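Local atomic coordinates of Ral guanine nucleotide dissociation stimulator-like 2 (Mus musculus, PDB entry 4JGW), a protein that probably acts as a guanine nucleotide exchange factor and putative Ras or Rap effector, of which this chain carries the REM and CDC25-homology domains. Residues T249-Q252 with F253-A257; T211-D214 with A215-F218; S309-A312 with V313-A316. All blocks are in the same frame, centred on the assembly; numbering follows the deposited sequence.

Contact 1 (T249-Q252 with F253-A257)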
loop_
_atom_site.group_PDB
_atom_site.type_symbol
_atom_site.label_atom_id
_atom_site.label_comp_id
_atom_site.label_asym_id
_atom_site.label_seq_id
_atom_site.Cartn_x
_atom_site.Cartn_y
_atom_site.Cartn_z
ATOM N N THR A 249 -7.730 2.396 6.106
ATOM C CA THR A 249 -8.138 1.327 5.195
ATOM C C THR A 249 -8.638 0.104 5.974
ATOM O O THR A 249 -9.635 -0.519 5.597
ATOM C CB THR A 249 -6.974 0.920 4.251
ATOM O OG1 THR A 249 -6.614 2.034 3.426
ATOM C CG2 THR A 249 -7.364 -0.247 3.360
ATOM N N VAL A 250 -7.938 -0.227 7.056
ATOM C CA VAL A 250 -8.278 -1.385 7.886
ATOM C C VAL A 250 -9.563 -1.124 8.681
ATOM O O VAL A 250 -10.392 -2.022 8.836
ATOM C CB VAL A 250 -7.107 -1.784 8.828
ATOM C CG1 VAL A 250 -7.513 -2.916 9.772
ATOM C CG2 VAL A 250 -5.883 -2.195 8.014
ATOM N N THR A 251 -9.719 0.111 9.159
ATOM C CA THR A 251 -10.907 0.525 9.904
ATOM C C THR A 251 -12.172 0.333 9.063
ATOM O O THR A 251 -13.139 -0.271 9.531
ATOM C CB THR A 251 -10.795 1.996 10.391
ATOM O OG1 THR A 251 -9.578 2.168 11.126
ATOM C CG2 THR A 251 -11.973 2.370 11.290
ATOM N N GLN A 252 -12.146 0.831 7.826
ATOM C CA GLN A 252 -13.268 0.690 6.895
ATOM C C GLN A 252 -13.531 -0.770 6.542
ATOM O O GLN A 252 -14.686 -1.193 6.486
ATOM C CB GLN A 252 -13.039 1.525 5.630
ATOM C CG GLN A 252 -14.144 1.432 4.567
ATOM C CD GLN A 252 -15.489 1.989 5.024
ATOM O OE1 GLN A 252 -15.557 2.860 5.888
ATOM N NE2 GLN A 252 -16.563 1.492 4.428
ATOM N N PHE A 253 -12.460 -1.533 6.314
ATOM C CA PHE A 253 -12.566 -2.977 6.104
ATOM C C PHE A 253 -13.317 -3.643 7.259
ATOM O O PHE A 253 -14.217 -4.454 7.029
ATOM C CB PHE A 253 -11.175 -3.607 5.931
ATOM C CG PHE A 253 -11.185 -5.116 5.914
ATOM C CD1 PHE A 253 -11.304 -5.808 4.714
ATOM C CD2 PHE A 253 -11.069 -5.843 7.100
ATOM C CE1 PHE A 253 -11.310 -7.200 4.690
ATOM C CE2 PHE A 253 -11.080 -7.235 7.092
ATOM C CZ PHE A 253 -11.202 -7.916 5.884
ATOM N N ASN A 254 -12.941 -3.288 8.489
ATOM C CA ASN A 254 -13.570 -3.826 9.696
ATOM C C ASN A 254 -15.014 -3.360 9.884
ATOM O O ASN A 254 -15.838 -4.097 10.427
ATOM C CB ASN A 254 -12.741 -3.487 10.942
ATOM C CG ASN A 254 -11.417 -4.249 11.005
ATOM O OD1 ASN A 254 -11.255 -5.313 10.399
ATOM N ND2 ASN A 254 -10.468 -3.707 11.758
ATOM N N LYS A 255 -15.309 -2.138 9.437
ATOM C CA LYS A 255 -16.671 -1.594 9.482
ATOM C C LYS A 255 -17.614 -2.364 8.560
ATOM O O LYS A 255 -18.765 -2.628 8.921
ATOM C CB LYS A 255 -16.687 -0.106 9.113
ATOM C CG LYS A 255 -16.243 0.828 10.225
ATOM C CD LYS A 255 -16.444 2.289 9.833
ATOM C CE LYS A 255 -15.694 3.222 10.779
ATOM N NZ LYS A 255 -15.831 4.656 10.389
ATOM N N VAL A 256 -17.119 -2.718 7.375
ATOM C CA VAL A 256 -17.894 -3.484 6.399
ATOM C C VAL A 256 -18.163 -4.894 6.928
ATOM O O VAL A 256 -19.304 -5.365 6.905
ATOM C CB VAL A 256 -17.192 -3.528 5.012
ATOM C CG1 VAL A 256 -17.949 -4.426 4.038
ATOM C CG2 VAL A 256 -17.058 -2.124 4.437
ATOM N N ALA A 257 -17.110 -5.550 7.417
ATOM C CA ALA A 257 -17.217 -6.875 8.031
ATOM C C ALA A 257 -18.132 -6.849 9.252
ATOM O O ALA A 257 -18.901 -7.785 9.479
ATOM C CB ALA A 257 -15.838 -7.405 8.410
#
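The outward-pointing side chain of Gln252 touches both Lys255 and Val256 of helix 244-264. Its CG stands anti to the backbone N, and a bend at chi2 (65°) leans the amide a little toward the next turn, NE2 foremost. NE2 lies 3.6 Å from CG2 of Val256, whose side chain runs askew to that of Gln252. At the same amide OE1 lies 4.1 Å from CD of Lys255, a loose contact in which the two chains cross nearly at right angles. The lysine is extended beyond CG and slants outward and back toward the preceding turn, where its CE meets CG2 of Thr251 at 3.9 Å, the two side chains running alongside each other. The hydroxyl of Thr251 turns back instead and bonds to the carbonyl of Arg247.

Phe253 meets the preceding turn through its CB, 3.4 Å from Val250 O, while its ring leads away to pack against Ser308 and Ala312 and to meet the ring of Tyr390 at about 35° between planes. Asn254 brings OD1 to the edge of the Phe253 ring, in its plane. On the other branch of this amide, ND2 sits 3.6 Å from CG1 of Val250, and these two side chains point the same way.

Four consecutive i to i+4 backbone bonds hold the turn, among them Asn254 N to Val250 O at 2.9 Å and Val256 N to Gln252 O at 3.0 Å. Thr251, Asn254 and Lys255 are exposed, whereas Gln252 packs on helix 203-219 and Phe253 and Val256 on helix 307-318. Such a division of faces marks an amphipathic alpha helix, wedged here between two partners in the largely helical Ras-GEF (CDC25-homology) domain.

Contact 2 (T211-D214 with A215-F218)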
loop_
_atom_site.group_PDB
_atom_site.type_symbol
_atom_site.label_atom_id
_atom_site.label_comp_id
_atom_site.label_asym_id
_atom_site.label_seq_id
_atom_site.Cartn_x
_atom_site.Cartn_y
_atom_site.Cartn_z
ATOM N N THR A 211 -17.352 0.317 -2.709
ATOM C CA THR A 211 -16.160 0.490 -3.537
ATOM C C THR A 211 -15.690 1.948 -3.588
ATOM O O THR A 211 -14.487 2.210 -3.569
ATOM C CB THR A 211 -16.371 -0.073 -4.960
ATOM O OG1 THR A 211 -16.866 -1.413 -4.868
ATOM C CG2 THR A 211 -15.065 -0.088 -5.742
ATOM N N LEU A 212 -16.637 2.885 -3.629
ATOM C CA LEU A 212 -16.315 4.314 -3.589
ATOM C C LEU A 212 -15.526 4.677 -2.331
ATOM O O LEU A 212 -14.537 5.407 -2.404
ATOM C CB LEU A 212 -17.588 5.162 -3.677
ATOM C CG LEU A 212 -17.432 6.664 -3.939
ATOM C CD1 LEU A 212 -17.075 6.941 -5.398
ATOM C CD2 LEU A 212 -18.704 7.401 -3.560
ATOM N N LEU A 213 -15.967 4.162 -1.186
ATOM C CA LEU A 213 -15.287 4.399 0.085
ATOM C C LEU A 213 -13.929 3.694 0.141
ATOM O O LEU A 213 -12.939 4.285 0.577
ATOM C CB LEU A 213 -16.167 3.967 1.263
ATOM C CG LEU A 213 -17.462 4.745 1.534
ATOM C CD1 LEU A 213 -18.397 3.927 2.410
ATOM C CD2 LEU A 213 -17.189 6.109 2.166
ATOM N N ASP A 214 -13.893 2.439 -0.307
ATOM C CA ASP A 214 -12.659 1.653 -0.348
ATOM C C ASP A 214 -11.623 2.242 -1.305
ATOM O O ASP A 214 -10.431 2.277 -0.984
ATOM C CB ASP A 214 -12.944 0.199 -0.740
ATOM C CG ASP A 214 -13.681 -0.572 0.339
ATOM O OD1 ASP A 214 -13.496 -0.276 1.541
ATOM O OD2 ASP A 214 -14.448 -1.487 -0.023
ATOM N N ALA A 215 -12.086 2.698 -2.470
ATOM C CA ALA A 215 -11.204 3.231 -3.512
ATOM C C ALA A 215 -10.463 4.487 -3.072
ATOM O O ALA A 215 -9.244 4.572 -3.234
ATOM C CB ALA A 215 -11.978 3.492 -4.808
ATOM N N GLU A 216 -11.190 5.454 -2.508
ATOM C CA GLU A 216 -10.574 6.716 -2.093
ATOM C C GLU A 216 -9.574 6.532 -0.949
ATOM O O GLU A 216 -8.570 7.243 -0.886
ATOM C CB GLU A 216 -11.614 7.811 -1.790
ATOM C CG GLU A 216 -12.507 7.582 -0.576
ATOM C CD GLU A 216 -13.407 8.778 -0.257
ATOM O OE1 GLU A 216 -13.273 9.838 -0.913
ATOM O OE2 GLU A 216 -14.252 8.654 0.658
ATOM N N LEU A 217 -9.846 5.569 -0.068
ATOM C CA LEU A 217 -8.896 5.190 0.978
ATOM C C LEU A 217 -7.652 4.526 0.388
ATOM O O LEU A 217 -6.533 4.794 0.828
ATOM C CB LEU A 217 -9.549 4.267 2.012
ATOM C CG LEU A 217 -10.545 4.905 2.986
ATOM C CD1 LEU A 217 -11.338 3.830 3.690
ATOM C CD2 LEU A 217 -9.857 5.816 4.000
ATOM N N PHE A 218 -7.853 3.669 -0.609
ATOM C CA PHE A 218 -6.739 3.002 -1.273
ATOM C C PHE A 218 -5.891 3.990 -2.077
ATOM O O PHE A 218 -4.676 3.821 -2.186
ATOM C CB PHE A 218 -7.227 1.844 -2.153
ATOM C CG PHE A 218 -6.123 1.157 -2.918
ATOM C CD1 PHE A 218 -5.062 0.551 -2.249
ATOM C CD2 PHE A 218 -6.145 1.123 -4.308
ATOM C CE1 PHE A 218 -4.041 -0.075 -2.954
ATOM C CE2 PHE A 218 -5.130 0.496 -5.021
ATOM C CZ PHE A 218 -4.074 -0.101 -4.343
HETATM O O HOH W 1 -13.581 6.472 2.230
#
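Leu213 and Glu216 run side by side and point the same way, CD2 of the leucine 4.2 Å from OE2 of the glutamate. Glu216 has its CG between the backbone N and the carbonyl carbon (chi1 67°), which brings CG within 3.5 Å of Leu213 O and directs the otherwise extended chain back toward the preceding turn. There a water donates to OE2 of Glu216 and to Leu213 O, 2.8 Å from each, tying the carboxylate to the backbone. The same carbonyl also accepts the weak bond from Leu217 N at 3.4 Å, and CD1 of Leu217 rests 3.5 Å from it.

Around the other side of the turn the backbone is held more closely: Ala215 N bonds to Thr211 O at 2.7 Å, and Phe218 N to Asp214 O at 3.0 Å. Asp214 turns its carboxylate from the helix, where OD2 accepts from Asn306 and pairs with Ser309 OG. The Phe218 ring leads away to Leu429, Leu432 and Cys436 of helix 416-436. With weak backbone bonds and a bridging water on the side of Leu213 and Glu216, and the buried Thr211, Asp214, Ala215 and Phe218 on the other, this is an amphipathic alpha helix packed into the CDC25-homology domain.

Contact 3 (S309-A312 with V313-A316); sequences SVYA and VVSA
A serine whose hydroxyl bonds back to the carbonyl one turn earlier marks helix 307-318: Ser315 OG donates to Tyr311 O at 2.7 Å. OG lies between the backbone N and the carbonyl carbon of its own residue (chi1 66°), the rotation that brings it back over the preceding turn. Because Ser315 N also donates to Tyr311 O, at 2.9 Å, this oxygen is gripped twice by one residue, and the hydroxyl is satisfied within the helix.

The CB of Ser315 is set over one face of the Tyr311 ring, 4.3 Å from its centroid and 13° off the ring normal, offset toward the rim: a CH-pi contact between residues i and i+4. The ring also meets Val314, CD1 to CG1 at 4.0 Å, with the side chains slanting across each other. Within the Ras-GEF domain most of these residues are buried, though Tyr311 and Ser315 remain partly exposed; the Tyr311 ring also meets those of Tyr390 and Phe347, which lie beyond this helix. Val314 packs on Phe340 and Cys344 of helix 334-344, Val313 on Ala298 of helix 284-303. Among the i to i+4 backbone bonds, Val314 N bonds to Val310 O at 2.9 Å and Ala316 N to Ala312 O at 3.2 Å.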
loop_
_atom_site.group_PDB
_atom_site.type_symbol
_atom_site.label_atom_id
_atom_site.label_comp_id
_atom_site.label_asym_id
_atom_site.label_seq_id
_atom_site.Cartn_x
_atom_site.Cartn_y
_atom_site.Cartn_z
ATOM N N SER A 309 -13.609 -5.418 -0.142
ATOM C CA SER A 309 -14.944 -5.649 0.417
ATOM C C SER A 309 -15.461 -7.067 0.174
ATOM O O SER A 309 -16.267 -7.571 0.959
ATOM C CB SER A 309 -15.945 -4.599 -0.059
ATOM O OG SER A 309 -15.899 -3.465 0.788
ATOM N N VAL A 310 -14.995 -7.711 -0.898
ATOM C CA VAL A 310 -15.262 -9.139 -1.106
ATOM C C VAL A 310 -14.778 -9.926 0.106
ATOM O O VAL A 310 -15.525 -10.731 0.664
ATOM C CB VAL A 310 -14.602 -9.697 -2.397
ATOM C CG1 VAL A 310 -14.641 -11.226 -2.418
ATOM C CG2 VAL A 310 -15.300 -9.159 -3.617
ATOM N N TYR A 311 -13.537 -9.670 0.518
ATOM C CA TYR A 311 -12.959 -10.352 1.669
ATOM C C TYR A 311 -13.608 -9.932 2.980
ATOM O O TYR A 311 -13.768 -10.756 3.877
ATOM C CB TYR A 311 -11.441 -10.159 1.742
ATOM C CG TYR A 311 -10.787 -11.063 2.766
ATOM C CD1 TYR A 311 -10.716 -12.441 2.566
ATOM C CD2 TYR A 311 -10.255 -10.545 3.941
ATOM C CE1 TYR A 311 -10.120 -13.278 3.508
ATOM C CE2 TYR A 311 -9.656 -11.372 4.891
ATOM C CZ TYR A 311 -9.593 -12.734 4.666
ATOM O OH TYR A 311 -9.004 -13.553 5.600
ATOM N N ALA A 312 -13.977 -8.656 3.086
ATOM C CA ALA A 312 -14.654 -8.146 4.274
ATOM C C ALA A 312 -15.957 -8.898 4.523
ATOM O O ALA A 312 -16.225 -9.329 5.643
ATOM C CB ALA A 312 -14.910 -6.653 4.147
ATOM N N VAL A 313 -16.745 -9.071 3.465
ATOM C CA VAL A 313 -18.039 -9.740 3.557
ATOM C C VAL A 313 -17.876 -11.250 3.742
ATOM O O VAL A 313 -18.520 -11.840 4.607
ATOM C CB VAL A 313 -18.938 -9.424 2.329
ATOM C CG1 VAL A 313 -20.240 -10.207 2.390
ATOM C CG2 VAL A 313 -19.233 -7.929 2.256
ATOM N N VAL A 314 -17.008 -11.863 2.939
ATOM C CA VAL A 314 -16.803 -13.312 2.988
ATOM C C VAL A 314 -16.216 -13.784 4.331
ATOM O O VAL A 314 -16.628 -14.821 4.852
ATOM C CB VAL A 314 -15.982 -13.833 1.767
ATOM C CG1 VAL A 314 -14.481 -13.677 1.983
ATOM C CG2 VAL A 314 -16.322 -15.283 1.467
ATOM N N SER A 315 -15.279 -13.015 4.892
ATOM C CA SER A 315 -14.675 -13.361 6.180
ATOM C C SER A 315 -15.670 -13.178 7.322
ATOM O O SER A 315 -15.656 -13.936 8.295
ATOM C CB SER A 315 -13.401 -12.553 6.439
ATOM O OG SER A 315 -13.680 -11.172 6.591
ATOM N N ALA A 316 -16.530 -12.170 7.189
ATOM C CA ALA A 316 -17.619 -11.938 8.135
ATOM C C ALA A 316 -18.626 -13.089 8.124
ATOM O O ALA A 316 -19.119 -13.493 9.173
ATOM C CB ALA A 316 -18.311 -10.623 7.832
#

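Overall arrangement
Three helices of one Ras-GEF domain meet here. Contact 1, on helix 244-264, adjoins both others, its centre 11 Å from that of contact 2 and 10 Å from that of contact 3. Against contact 2, Gln252 CB packs 3.5 Å from Leu217 CD1. Toward contact 3, Phe253 CZ comes within 3.4 Å of Tyr311 CD2, and farther along Ala257 CB lies 3.4 Å from Ala312 O. Contacts 2 and 3, with centres 15 Å apart, are joined directly by the probable hydrogen bond between Asp214 OD2 and Ser309 OG, at 2.6 Å. Van der Waals packing thus joins contact 1 to each of the others, and a polar link joins contacts 2 and 3.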